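Local coordinates for p800 reaction center core protein (Heliobacterium modesticaldum, PDB 5V8K), which forms the homodimeric core of a photosynthetic reaction center, holding bacteriochlorophyll g antenna and electron-transfer pigments, and binds a [4Fe-4S] cluster, at residues A[150-155]-A[164-169]; A[393-398]-A[442-447]. All blocks are in the same frame, centred on the assembly; numbering follows the deposited sequence.

Contact 1 of 2, residues A[150-155]-A[164-169]. With GBF (Bacteriochlorophyll g), chain P.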
ATOM      1  N   THR A 150      51.683 -10.208  -0.975  1.00 64.20           N
ATOM      2  CA  THR A 150      51.633  -8.962  -1.725  1.00 63.97           C
ATOM      3  C   THR A 150      52.976  -8.228  -1.752  1.00 70.56           C
ATOM      4  O   THR A 150      53.219  -7.436  -2.674  1.00 69.87           O
ATOM      5  CB  THR A 150      50.538  -8.048  -1.158  1.00 61.92           C
ATOM      6  OG1 THR A 150      50.881  -7.597   0.159  1.00 62.05           O
ATOM      7  CG2 THR A 150      49.187  -8.788  -1.097  1.00 60.04           C
ATOM      8  N   GLY A 151      53.860  -8.495  -0.796  1.00 63.91           N
ATOM      9  CA  GLY A 151      54.960  -7.592  -0.532  1.00 65.95           C
ATOM     10  C   GLY A 151      54.452  -6.351   0.193  1.00 66.02           C
ATOM     11  O   GLY A 151      53.298  -6.267   0.608  1.00 64.48           O
ATOM     12  N   LEU A 152      55.345  -5.376   0.343  1.00 67.88           N
ATOM     13  CA  LEU A 152      55.074  -4.160   1.101  1.00 67.22           C
ATOM     14  C   LEU A 152      55.758  -3.000   0.397  1.00 68.51           C
ATOM     15  O   LEU A 152      56.969  -3.032   0.190  1.00 71.61           O
ATOM     16  CB  LEU A 152      55.581  -4.279   2.545  1.00 67.86           C
ATOM     17  CG  LEU A 152      55.204  -3.169   3.523  1.00 69.53           C
ATOM     18  CD1 LEU A 152      53.697  -3.046   3.694  1.00 64.70           C
ATOM     19  CD2 LEU A 152      55.885  -3.434   4.858  1.00 68.23           C
ATOM     20  N   SER A 153      54.987  -1.981   0.026  1.00 67.06           N
ATOM     21  CA  SER A 153      55.542  -0.794  -0.611  1.00 70.86           C
ATOM     22  C   SER A 153      54.823   0.436  -0.081  1.00 70.61           C
ATOM     23  O   SER A 153      53.638   0.384   0.246  1.00 65.17           O
ATOM     24  CB  SER A 153      55.420  -0.857  -2.139  1.00 68.48           C
ATOM     25  OG  SER A 153      55.672   0.411  -2.719  1.00 69.30           O
ATOM     26  N   PHE A 154      55.551   1.546   0.008  1.00 70.53           N
ATOM     27  CA  PHE A 154      54.976   2.801   0.477  1.00 69.86           C
ATOM     28  C   PHE A 154      54.976   3.867  -0.609  1.00 71.15           C
ATOM     29  O   PHE A 154      54.992   5.057  -0.308  1.00 72.39           O
ATOM     30  CB  PHE A 154      55.701   3.298   1.726  1.00 71.03           C
ATOM     31  CG  PHE A 154      55.554   2.377   2.898  1.00 70.54           C
ATOM     32  CD1 PHE A 154      54.438   2.441   3.723  1.00 72.07           C
ATOM     33  CD2 PHE A 154      56.517   1.421   3.158  1.00 71.67           C
ATOM     34  CE1 PHE A 154      54.300   1.577   4.789  1.00 72.45           C
ATOM     35  CE2 PHE A 154      56.386   0.559   4.221  1.00 71.34           C
ATOM     36  CZ  PHE A 154      55.279   0.634   5.039  1.00 73.10           C
ATOM     37  N   ASP A 155      54.916   3.457  -1.877  1.00 74.88           N
ATOM     38  CA  ASP A 155      54.825   4.406  -2.988  1.00 78.70           C
ATOM     39  C   ASP A 155      53.363   4.807  -3.169  1.00 74.32           C
ATOM     40  O   ASP A 155      52.644   4.310  -4.037  1.00 76.46           O
ATOM     41  CB  ASP A 155      55.405   3.806  -4.261  1.00 81.78           C
ATOM     42  CG  ASP A 155      55.467   4.803  -5.402  1.00 85.76           C
ATOM     43  OD1 ASP A 155      55.305   6.029  -5.149  1.00 85.15           O
ATOM     44  OD2 ASP A 155      55.690   4.354  -6.549  1.00 88.91           O
ATOM     45  N   THR A 164      51.439  -1.832  -2.385  1.00 59.39           N
ATOM     46  CA  THR A 164      51.111  -0.507  -1.853  1.00 60.02           C
ATOM     47  C   THR A 164      49.824  -0.541  -1.057  1.00 58.27           C
ATOM     48  O   THR A 164      49.641   0.277  -0.150  1.00 56.47           O
ATOM     49  CB  THR A 164      50.975   0.553  -2.960  1.00 60.45           C
ATOM     50  OG1 THR A 164      49.912   0.196  -3.865  1.00 57.86           O
ATOM     51  CG2 THR A 164      52.268   0.698  -3.716  1.00 61.53           C
ATOM     52  N   MET A 165      48.924  -1.464  -1.384  1.00 57.91           N
ATOM     53  CA  MET A 165      47.714  -1.604  -0.588  1.00 55.98           C
ATOM     54  C   MET A 165      48.046  -2.168   0.784  1.00 57.38           C
ATOM     55  O   MET A 165      47.421  -1.795   1.782  1.00 56.74           O
ATOM     56  CB  MET A 165      46.707  -2.489  -1.313  1.00 54.65           C
ATOM     57  CG  MET A 165      45.424  -2.656  -0.598  1.00 52.75           C
ATOM     58  SD  MET A 165      44.561  -1.088  -0.360  1.00 52.30           S
ATOM     59  CE  MET A 165      43.881  -0.869  -2.021  1.00 51.30           C
ATOM     60  N   ALA A 166      49.025  -3.077   0.848  1.00 56.87           N
ATOM     61  CA  ALA A 166      49.582  -3.470   2.133  1.00 57.51           C
ATOM     62  C   ALA A 166      50.219  -2.281   2.839  1.00 57.93           C
ATOM     63  O   ALA A 166      50.005  -2.078   4.037  1.00 57.58           O
ATOM     64  CB  ALA A 166      50.605  -4.595   1.944  1.00 58.51           C
ATOM     65  N   GLY A 167      51.024  -1.496   2.122  1.00 56.96           N
ATOM     66  CA  GLY A 167      51.596  -0.304   2.725  1.00 57.80           C
ATOM     67  C   GLY A 167      50.535   0.640   3.268  1.00 56.37           C
ATOM     68  O   GLY A 167      50.724   1.262   4.319  1.00 56.78           O
ATOM     69  N   ASN A 168      49.403   0.753   2.560  1.00 58.32           N
ATOM     70  CA  ASN A 168      48.311   1.609   3.024  1.00 57.37           C
ATOM     71  C   ASN A 168      47.835   1.184   4.407  1.00 56.16           C
ATOM     72  O   ASN A 168      47.560   2.030   5.263  1.00 56.91           O
ATOM     73  CB  ASN A 168      47.156   1.575   2.033  1.00 55.42           C
ATOM     74  CG  ASN A 168      45.908   2.229   2.576  1.00 56.44           C
ATOM     75  OD1 ASN A 168      45.823   3.452   2.659  1.00 60.09           O
ATOM     76  ND2 ASN A 168      44.928   1.419   2.966  1.00 52.37           N
ATOM     77  N   HIS A 169      47.765  -0.125   4.659  1.00 56.01           N
ATOM     78  CA  HIS A 169      47.308  -0.593   5.966  1.00 55.37           C
ATOM     79  C   HIS A 169      48.331  -0.296   7.047  1.00 56.92           C
ATOM     80  O   HIS A 169      47.987   0.236   8.112  1.00 58.52           O
ATOM     81  CB  HIS A 169      47.001  -2.079   5.909  1.00 54.69           C
ATOM     82  CG  HIS A 169      45.779  -2.387   5.117  1.00 55.57           C
ATOM     83  ND1 HIS A 169      45.762  -2.350   3.740  1.00 56.82           N
ATOM     84  CD2 HIS A 169      44.517  -2.669   5.502  1.00 52.96           C
ATOM     85  CE1 HIS A 169      44.551  -2.645   3.312  1.00 54.02           C
ATOM     86  NE2 HIS A 169      43.777  -2.834   4.361  1.00 51.64           N
TER
HETATM   87 MG   GBF P1014      46.302   5.338   1.302  1.00 61.15          MG
HETATM   88  CHA GBF P1014      43.866   5.050  -1.191  1.00 51.65           C
HETATM   89  CHB GBF P1014      48.430   3.717  -0.587  1.00 58.89           C
HETATM   90  CHC GBF P1014      48.674   6.444   3.588  1.00 58.24           C
HETATM   91  CHD GBF P1014      43.885   7.242   3.134  1.00 53.67           C
HETATM   92  NA  GBF P1014      46.178   4.539  -0.488  1.00 53.27           N
HETATM   93  C1A GBF P1014      45.204   4.393  -1.399  1.00 56.62           C
HETATM   94  C2A GBF P1014      45.757   4.306  -2.782  1.00 57.39           C
HETATM   95  C3A GBF P1014      46.924   3.374  -2.446  1.00 56.23           C
HETATM   96  C4A GBF P1014      47.192   3.894  -1.075  1.00 57.06           C
HETATM   97  CMA GBF P1014      46.679   1.862  -2.379  1.00 53.71           C
HETATM   98  CAA GBF P1014      46.246   5.683  -3.217  1.00 73.19           C
HETATM   99  CBA GBF P1014      46.425   5.836  -4.715  1.00 83.09           C
HETATM  100  CGA GBF P1014      46.827   7.277  -4.950  1.00 94.84           C
HETATM  101  O1A GBF P1014      47.215   7.959  -4.013  1.00 96.66           O
HETATM  102  O2A GBF P1014      46.927   7.807  -6.305  1.00102.17           O
HETATM  103  NB  GBF P1014      48.311   5.116   1.442  1.00 58.72           N
HETATM  104  C1B GBF P1014      49.037   4.357   0.620  1.00 59.87           C
HETATM  105  C2B GBF P1014      50.355   4.367   1.076  1.00 62.74           C
HETATM  106  C3B GBF P1014      50.380   5.146   2.239  1.00 62.32           C
HETATM  107  C4B GBF P1014      49.074   5.582   2.440  1.00 59.76           C
HETATM  108  CMB GBF P1014      51.497   3.626   0.411  1.00 61.17           C
HETATM  109  CAB GBF P1014      51.532   5.488   3.119  1.00 69.50           C
HETATM  110  CBB GBF P1014      52.804   5.262   2.892  1.00 71.09           C
HETATM  111  NC  GBF P1014      46.257   6.553   2.955  1.00 62.76           N
HETATM  112  C1C GBF P1014      47.277   6.879   3.759  1.00 61.36           C
HETATM  113  C2C GBF P1014      47.191   7.703   4.989  1.00 62.53           C
HETATM  114  C3C GBF P1014      45.759   7.873   4.704  1.00 61.85           C
HETATM  115  C4C GBF P1014      45.269   7.207   3.587  1.00 55.26           C
HETATM  116  CMC GBF P1014      47.475   6.839   6.210  1.00 58.27           C
HETATM  117  CAC GBF P1014      44.845   8.675   5.567  1.00 63.61           C
HETATM  118  CBC GBF P1014      45.320   9.414   6.796  1.00 62.96           C
HETATM  119  ND  GBF P1014      44.416   6.008   1.142  1.00 57.48           N
HETATM  120  C1D GBF P1014      43.521   6.681   1.827  1.00 54.34           C
HETATM  121  C2D GBF P1014      42.045   6.977   1.243  1.00 52.29           C
HETATM  122  C3D GBF P1014      42.378   6.267   0.093  1.00 53.22           C
HETATM  123  C4D GBF P1014      43.687   5.714   0.011  1.00 50.58           C
HETATM  124  CMD GBF P1014      40.845   7.689   1.751  1.00 55.12           C
HETATM  125  CAD GBF P1014      41.748   6.056  -1.230  1.00 53.33           C
HETATM  126  OBD GBF P1014      40.548   6.085  -1.648  1.00 56.47           O
HETATM  127  CBD GBF P1014      42.702   5.290  -2.080  1.00 55.81           C
HETATM  128  CGD GBF P1014      42.165   3.959  -2.526  1.00 57.35           C
HETATM  129  O1D GBF P1014      42.098   3.006  -1.783  1.00 56.79           O
HETATM  130  O2D GBF P1014      41.737   3.715  -3.871  1.00 62.22           O
HETATM  131  CED GBF P1014      41.029   2.500  -4.118  1.00 61.29           C
HETATM  132  O   HOH W   1      49.844   3.090  -4.466  1.00 65.69           O

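Contact 2 of 2, residues A[393-398]-A[442-447]. With GBF (Bacteriochlorophyll g), chain T.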
ATOM      1  N   MET A 393      15.082  14.611   5.857  1.00 38.42           N
ATOM      2  CA  MET A 393      15.581  15.511   6.892  1.00 41.74           C
ATOM      3  C   MET A 393      14.474  16.351   7.550  1.00 43.75           C
ATOM      4  O   MET A 393      14.720  16.929   8.626  1.00 42.68           O
ATOM      5  CB  MET A 393      16.634  16.474   6.322  1.00 40.44           C
ATOM      6  CG  MET A 393      18.032  15.893   6.097  1.00 40.57           C
ATOM      7  SD  MET A 393      19.270  17.208   5.914  1.00 43.71           S
ATOM      8  CE  MET A 393      18.803  17.859   4.315  1.00 43.88           C
ATOM      9  N   VAL A 394      13.280  16.447   6.953  1.00 36.48           N
ATOM     10  CA  VAL A 394      12.210  17.274   7.552  1.00 37.00           C
ATOM     11  C   VAL A 394      11.834  16.685   8.915  1.00 41.52           C
ATOM     12  O   VAL A 394      11.925  17.400   9.920  1.00 41.23           O
ATOM     13  CB  VAL A 394      10.986  17.416   6.619  1.00 36.45           C
ATOM     14  CG1 VAL A 394       9.783  18.007   7.336  1.00 36.91           C
ATOM     15  CG2 VAL A 394      11.349  18.319   5.414  1.00 36.83           C
ATOM     16  N   PRO A 395      11.437  15.410   9.021  1.00 41.61           N
ATOM     17  CA  PRO A 395      11.227  14.852  10.369  1.00 37.53           C
ATOM     18  C   PRO A 395      12.496  14.819  11.225  1.00 38.26           C
ATOM     19  O   PRO A 395      12.398  14.963  12.451  1.00 40.99           O
ATOM     20  CB  PRO A 395      10.679  13.433  10.118  1.00 36.38           C
ATOM     21  CG  PRO A 395      10.964  13.117   8.687  1.00 35.62           C
ATOM     22  CD  PRO A 395      11.060  14.470   7.963  1.00 36.18           C
ATOM     23  N   MET A 396      13.680  14.693  10.621  1.00 38.07           N
ATOM     24  CA  MET A 396      14.920  14.639  11.399  1.00 39.82           C
ATOM     25  C   MET A 396      15.192  15.960  12.115  1.00 41.54           C
ATOM     26  O   MET A 396      15.567  15.976  13.296  1.00 41.04           O
ATOM     27  CB  MET A 396      16.101  14.266  10.505  1.00 38.60           C
ATOM     28  CG  MET A 396      15.965  12.894   9.884  1.00 39.62           C
ATOM     29  SD  MET A 396      17.324  12.445   8.776  1.00 38.56           S
ATOM     30  CE  MET A 396      18.566  12.276  10.010  1.00 39.11           C
ATOM     31  N   TRP A 397      15.036  17.082  11.411  1.00 39.41           N
ATOM     32  CA  TRP A 397      15.298  18.350  12.070  1.00 40.84           C
ATOM     33  C   TRP A 397      14.177  18.735  13.033  1.00 44.33           C
ATOM     34  O   TRP A 397      14.428  19.473  13.990  1.00 42.57           O
ATOM     35  CB  TRP A 397      15.562  19.458  11.058  1.00 41.30           C
ATOM     36  CG  TRP A 397      16.914  19.300  10.417  1.00 41.39           C
ATOM     37  CD1 TRP A 397      17.167  18.933   9.125  1.00 40.60           C
ATOM     38  CD2 TRP A 397      18.199  19.493  11.034  1.00 42.43           C
ATOM     39  NE1 TRP A 397      18.509  18.906   8.894  1.00 41.08           N
ATOM     40  CE2 TRP A 397      19.174  19.253  10.042  1.00 42.69           C
ATOM     41  CE3 TRP A 397      18.621  19.854  12.317  1.00 43.61           C
ATOM     42  CZ2 TRP A 397      20.551  19.318  10.303  1.00 43.09           C
ATOM     43  CZ3 TRP A 397      20.005  19.955  12.568  1.00 46.34           C
ATOM     44  CH2 TRP A 397      20.945  19.676  11.558  1.00 44.24           C
ATOM     45  N   ARG A 398      12.987  18.162  12.871  1.00 41.51           N
ATOM     46  CA  ARG A 398      11.944  18.353  13.875  1.00 41.47           C
ATOM     47  C   ARG A 398      12.243  17.584  15.172  1.00 41.77           C
ATOM     48  O   ARG A 398      11.964  18.091  16.265  1.00 42.84           O
ATOM     49  CB  ARG A 398      10.590  17.955  13.278  1.00 40.47           C
ATOM     50  CG  ARG A 398      10.075  18.950  12.192  1.00 40.54           C
ATOM     51  CD  ARG A 398       8.866  18.390  11.483  1.00 39.48           C
ATOM     52  NE  ARG A 398       7.683  18.348  12.334  1.00 39.74           N
ATOM     53  CZ  ARG A 398       6.459  18.090  11.874  1.00 44.88           C
ATOM     54  NH1 ARG A 398       6.287  17.873  10.585  1.00 39.20           N
ATOM     55  NH2 ARG A 398       5.388  18.116  12.675  1.00 39.55           N
ATOM     56  N   TYR A 442      10.101   7.733  13.651  1.00 36.00           N
ATOM     57  CA  TYR A 442       9.431   6.793  12.753  1.00 32.56           C
ATOM     58  C   TYR A 442       9.189   7.428  11.398  1.00 34.60           C
ATOM     59  O   TYR A 442       9.313   6.759  10.361  1.00 35.05           O
ATOM     60  CB  TYR A 442       8.095   6.316  13.327  1.00 33.63           C
ATOM     61  CG  TYR A 442       8.143   5.683  14.675  1.00 35.68           C
ATOM     62  CD1 TYR A 442       9.087   4.717  14.988  1.00 32.79           C
ATOM     63  CD2 TYR A 442       7.244   6.055  15.658  1.00 34.70           C
ATOM     64  CE1 TYR A 442       9.141   4.168  16.228  1.00 37.62           C
ATOM     65  CE2 TYR A 442       7.281   5.484  16.937  1.00 34.79           C
ATOM     66  CZ  TYR A 442       8.238   4.517  17.209  1.00 34.09           C
ATOM     67  OH  TYR A 442       8.349   3.955  18.488  1.00 35.32           O
ATOM     68  N   LEU A 443       8.755   8.709  11.387  1.00 35.67           N
ATOM     69  CA  LEU A 443       8.395   9.328  10.130  1.00 34.84           C
ATOM     70  C   LEU A 443       9.626   9.481   9.248  1.00 33.55           C
ATOM     71  O   LEU A 443       9.544   9.336   8.027  1.00 33.22           O
ATOM     72  CB  LEU A 443       7.707  10.697  10.393  1.00 36.47           C
ATOM     73  CG  LEU A 443       7.080  11.461   9.231  1.00 34.63           C
ATOM     74  CD1 LEU A 443       6.016  10.592   8.521  1.00 32.96           C
ATOM     75  CD2 LEU A 443       6.456  12.799   9.632  1.00 34.66           C
ATOM     76  N   ALA A 444      10.781   9.767   9.844  1.00 32.38           N
ATOM     77  CA  ALA A 444      11.990   9.841   9.032  1.00 32.36           C
ATOM     78  C   ALA A 444      12.329   8.476   8.425  1.00 33.35           C
ATOM     79  O   ALA A 444      12.730   8.388   7.255  1.00 32.44           O
ATOM     80  CB  ALA A 444      13.142  10.398   9.853  1.00 33.32           C
ATOM     81  N   ILE A 445      12.106   7.390   9.178  1.00 34.89           N
ATOM     82  CA  ILE A 445      12.299   6.045   8.634  1.00 32.81           C
ATOM     83  C   ILE A 445      11.411   5.832   7.411  1.00 35.14           C
ATOM     84  O   ILE A 445      11.854   5.303   6.391  1.00 34.42           O
ATOM     85  CB  ILE A 445      12.025   4.978   9.709  1.00 34.39           C
ATOM     86  CG1 ILE A 445      13.035   5.082  10.889  1.00 33.42           C
ATOM     87  CG2 ILE A 445      12.032   3.588   9.081  1.00 31.94           C
ATOM     88  CD1 ILE A 445      14.499   4.725  10.508  1.00 33.78           C
ATOM     89  N   PHE A 446      10.128   6.194   7.525  1.00 36.05           N
ATOM     90  CA  PHE A 446       9.180   6.101   6.409  1.00 37.04           C
ATOM     91  C   PHE A 446       9.664   6.909   5.211  1.00 38.53           C
ATOM     92  O   PHE A 446       9.677   6.421   4.077  1.00 35.53           O
ATOM     93  CB  PHE A 446       7.798   6.648   6.817  1.00 36.29           C
ATOM     94  CG  PHE A 446       6.965   5.724   7.657  1.00 34.76           C
ATOM     95  CD1 PHE A 446       6.592   4.486   7.190  1.00 36.76           C
ATOM     96  CD2 PHE A 446       6.512   6.130   8.899  1.00 35.65           C
ATOM     97  CE1 PHE A 446       5.787   3.615   7.991  1.00 36.10           C
ATOM     98  CE2 PHE A 446       5.728   5.286   9.714  1.00 38.10           C
ATOM     99  CZ  PHE A 446       5.372   4.018   9.249  1.00 37.44           C
ATOM    100  N   PHE A 447       9.972   8.189   5.441  1.00 33.29           N
ATOM    101  CA  PHE A 447      10.385   9.092   4.368  1.00 32.64           C
ATOM    102  C   PHE A 447      11.677   8.623   3.686  1.00 34.08           C
ATOM    103  O   PHE A 447      11.920   8.939   2.509  1.00 33.00           O
ATOM    104  CB  PHE A 447      10.588  10.508   4.939  1.00 36.48           C
ATOM    105  CG  PHE A 447       9.296  11.329   5.142  1.00 35.45           C
ATOM    106  CD1 PHE A 447       8.037  10.755   5.095  1.00 33.67           C
ATOM    107  CD2 PHE A 447       9.381  12.683   5.373  1.00 36.78           C
ATOM    108  CE1 PHE A 447       6.878  11.532   5.289  1.00 33.98           C
ATOM    109  CE2 PHE A 447       8.219  13.461   5.573  1.00 37.32           C
ATOM    110  CZ  PHE A 447       6.975  12.869   5.518  1.00 35.54           C
TER
HETATM  111 MG   GBF T1018      24.710  15.520  13.074  1.00 53.50          MG
HETATM  112  CHA GBF T1018      25.508  16.580  16.322  1.00 48.29           C
HETATM  113  CHB GBF T1018      21.546  16.264  13.674  1.00 44.24           C
HETATM  114  CHC GBF T1018      24.320  14.995   9.726  1.00 47.60           C
HETATM  115  CHD GBF T1018      28.255  14.878  12.649  1.00 48.78           C
HETATM  116  NA  GBF T1018      23.741  16.260  14.631  1.00 58.43           N
HETATM  117  C1A GBF T1018      24.099  16.687  15.844  1.00 47.25           C
HETATM  118  C2A GBF T1018      23.123  17.420  16.694  1.00 48.02           C
HETATM  119  C3A GBF T1018      21.879  16.809  16.038  1.00 56.40           C
HETATM  120  C4A GBF T1018      22.423  16.418  14.701  1.00 45.41           C
HETATM  121  CMA GBF T1018      21.334  15.583  16.764  1.00 50.85           C
HETATM  122  CAA GBF T1018      23.292  18.956  16.609  1.00 49.73           C
HETATM  123  CBA GBF T1018      22.932  19.550  15.248  1.00 50.97           C
HETATM  124  CGA GBF T1018      23.049  21.058  15.328  1.00 66.88           C
HETATM  125  O1A GBF T1018      22.513  21.669  16.247  1.00 67.03           O
HETATM  126  O2A GBF T1018      23.242  21.736  14.059  1.00 76.92           O
HETATM  127  NB  GBF T1018      23.134  15.793  11.803  1.00 43.67           N
HETATM  128  C1B GBF T1018      21.864  15.944  12.250  1.00 43.32           C
HETATM  129  C2B GBF T1018      21.026  15.937  11.160  1.00 47.61           C
HETATM  130  C3B GBF T1018      21.802  15.602  10.064  1.00 45.27           C
HETATM  131  C4B GBF T1018      23.121  15.391  10.531  1.00 50.78           C
HETATM  132  CMB GBF T1018      19.544  16.247  11.179  1.00 41.87           C
HETATM  133  CAB GBF T1018      21.197  15.547   8.727  1.00 46.30           C
HETATM  134  CBB GBF T1018      21.798  15.553   7.558  1.00 48.98           C
HETATM  135  NC  GBF T1018      26.015  15.062  11.564  1.00 51.99           N
HETATM  136  C1C GBF T1018      25.687  14.847  10.294  1.00 48.56           C
HETATM  137  C2C GBF T1018      26.621  14.361   9.241  1.00 48.31           C
HETATM  138  C3C GBF T1018      27.701  14.436  10.214  1.00 51.55           C
HETATM  139  C4C GBF T1018      27.339  14.789  11.507  1.00 50.30           C
HETATM  140  CMC GBF T1018      26.289  12.882   8.915  1.00 45.78           C
HETATM  141  CAC GBF T1018      29.080  14.082   9.824  1.00 52.30           C
HETATM  142  CBC GBF T1018      29.405  13.711   8.398  1.00 50.91           C
HETATM  143  ND  GBF T1018      26.462  15.668  14.069  1.00 53.26           N
HETATM  144  C1D GBF T1018      27.755  15.384  13.937  1.00 51.36           C
HETATM  145  C2D GBF T1018      28.789  15.580  15.174  1.00 55.09           C
HETATM  146  C3D GBF T1018      27.742  16.053  15.972  1.00 53.92           C
HETATM  147  C4D GBF T1018      26.436  16.099  15.393  1.00 47.82           C
HETATM  148  CMD GBF T1018      30.245  15.385  15.387  1.00 57.40           C
HETATM  149  CAD GBF T1018      27.632  16.653  17.320  1.00 51.71           C
HETATM  150  OBD GBF T1018      28.432  16.684  18.314  1.00 56.37           O
HETATM  151  CBD GBF T1018      26.170  16.878  17.615  1.00 52.50           C
HETATM  152  CGD GBF T1018      25.598  15.958  18.654  1.00 55.74           C
HETATM  153  O1D GBF T1018      25.110  14.874  18.383  1.00 54.41           O
HETATM  154  O2D GBF T1018      25.616  16.311  20.042  1.00 57.12           O
HETATM  155  CED GBF T1018      26.006  15.263  20.928  1.00 62.52           C
HETATM  156  C1  GBF T1018      22.917  23.105  13.834  1.00 79.34           C
HETATM  157  C2  GBF T1018      22.602  23.214  12.363  1.00 78.85           C
HETATM  158  C3  GBF T1018      23.560  23.265  11.425  1.00 79.22           C
HETATM  159  C4  GBF T1018      25.013  23.236  11.792  1.00 78.81           C
HETATM  160  C5  GBF T1018      23.170  23.351   9.966  1.00 79.14           C

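Contact 1 of 2, residues A[150-155]-A[164-169]
The loop 150-155 runs up against the start of helix 162-186, with the CA atoms of Ser153 and Thr164 4.6 Å apart and Phe154 passing close to Gly167. This loop-on-helix contact borders a bacteriochlorophyll g pocket, far from the centre of the chain. Much of it is made by the carbonyl of Ser153, whose O receives CA-H...O contacts from Thr164 CA and, at 3.3 Å, from Gly167 CA. Gly167 suits its place because a CB there would run into that oxygen. The Ser153 hydroxyl stays with its own loop: with OG anti to the backbone N (chi1 166°) it accepts from Asp155 N in an ST turn, while Thr164 CG2 touches OG from the helix side. Farther along, the small Ala166 CB rests against both Gly151 O, at 3.4 Å, and Thr150 OG1, and the Leu152 CD1 branch lies over the Ala166-Gly167 peptide. Thr150 OG1 also bonds to Gly151 O at 2.8 Å, in the carbonyl plane; a valine here would probably lose that bond and leave the Gly151 carbonyl less firmly fixed beside Ala166. A water links Asp155 O to Thr164 OG1, which is also hydrogen-bonded to Thr161 N. The Asn168 side chain, whose CB points away from the loop, is a ligand of the magnesium, and the ring of Phe154 meets the same pigment edge-on, its CD1 lying 3.4 Å from the pigment's CBB.

Contact 2 of 2, residues A[393-398]-A[442-447]
Pro395 presents its ring to one side of helix 437-447, fitting against Leu443, Ala444 and Phe447 in a nearly antiparallel packing of two transmembrane helices. The short segments cross at -164° with their axes 8.0 Å apart, a close approach that the small side chain of Ala444 allows. The ring carbons of the proline share the contact: CG presses on Ala444 CA at 3.5 Å, tighter than usual, CB faces Leu443 CB at 4.0 Å, and CD reaches the phenyl ring. Phe447 and Pro395 cross obliquely, Phe447 CD2 lying 3.6 Å from Pro395 CD; the phenyl ring is steadied from one face by Leu443 CG of its own helix and stacks with Phe391. Proline suits this spot because its compact ring gives carbon to the interface; its nitrogen has no N-H to give to the turn before, and helix 376-401 is kinked there. Met396 joins from beside it, CG meeting Ala444 CB at 3.8 Å. Arg398, beyond the apolar patch, forms a salt bridge with Glu548 of the second subunit and a hydrogen bond to an 8(1)-OH-chlorophyll aF. On the pigment side of helix 376-401, Trp397 lies with CG anti to its carbonyl carbon (chi1 -73°), laying one face of the indole under a bacteriochlorophyll g methyl. Its NE1 makes a weak bond to Met393 SD, and that sulfur lies 3.4 Å from CBB of the same pigment.

Contact 1 lies toward the periphery of the chain and contact 2 in its buried interior, on opposite sides of the chain's centre, with nearest atoms about 29 Å apart. They share no helix: 150-155 and 164-169 pair a loop with the helix that follows it, whereas 393-398 and 442-447 join two transmembrane helices separated by some forty residues. Their chemistry follows their place. Contact 1 is partly exposed and mixes CA-H...O contacts and a bridging water with a little apolar packing; contact 2 is wholly apolar across its interface, with second-subunit partners at its margin. Both border bacteriochlorophyll g, but only contact 1 supplies a magnesium ligand to the pigment beside it.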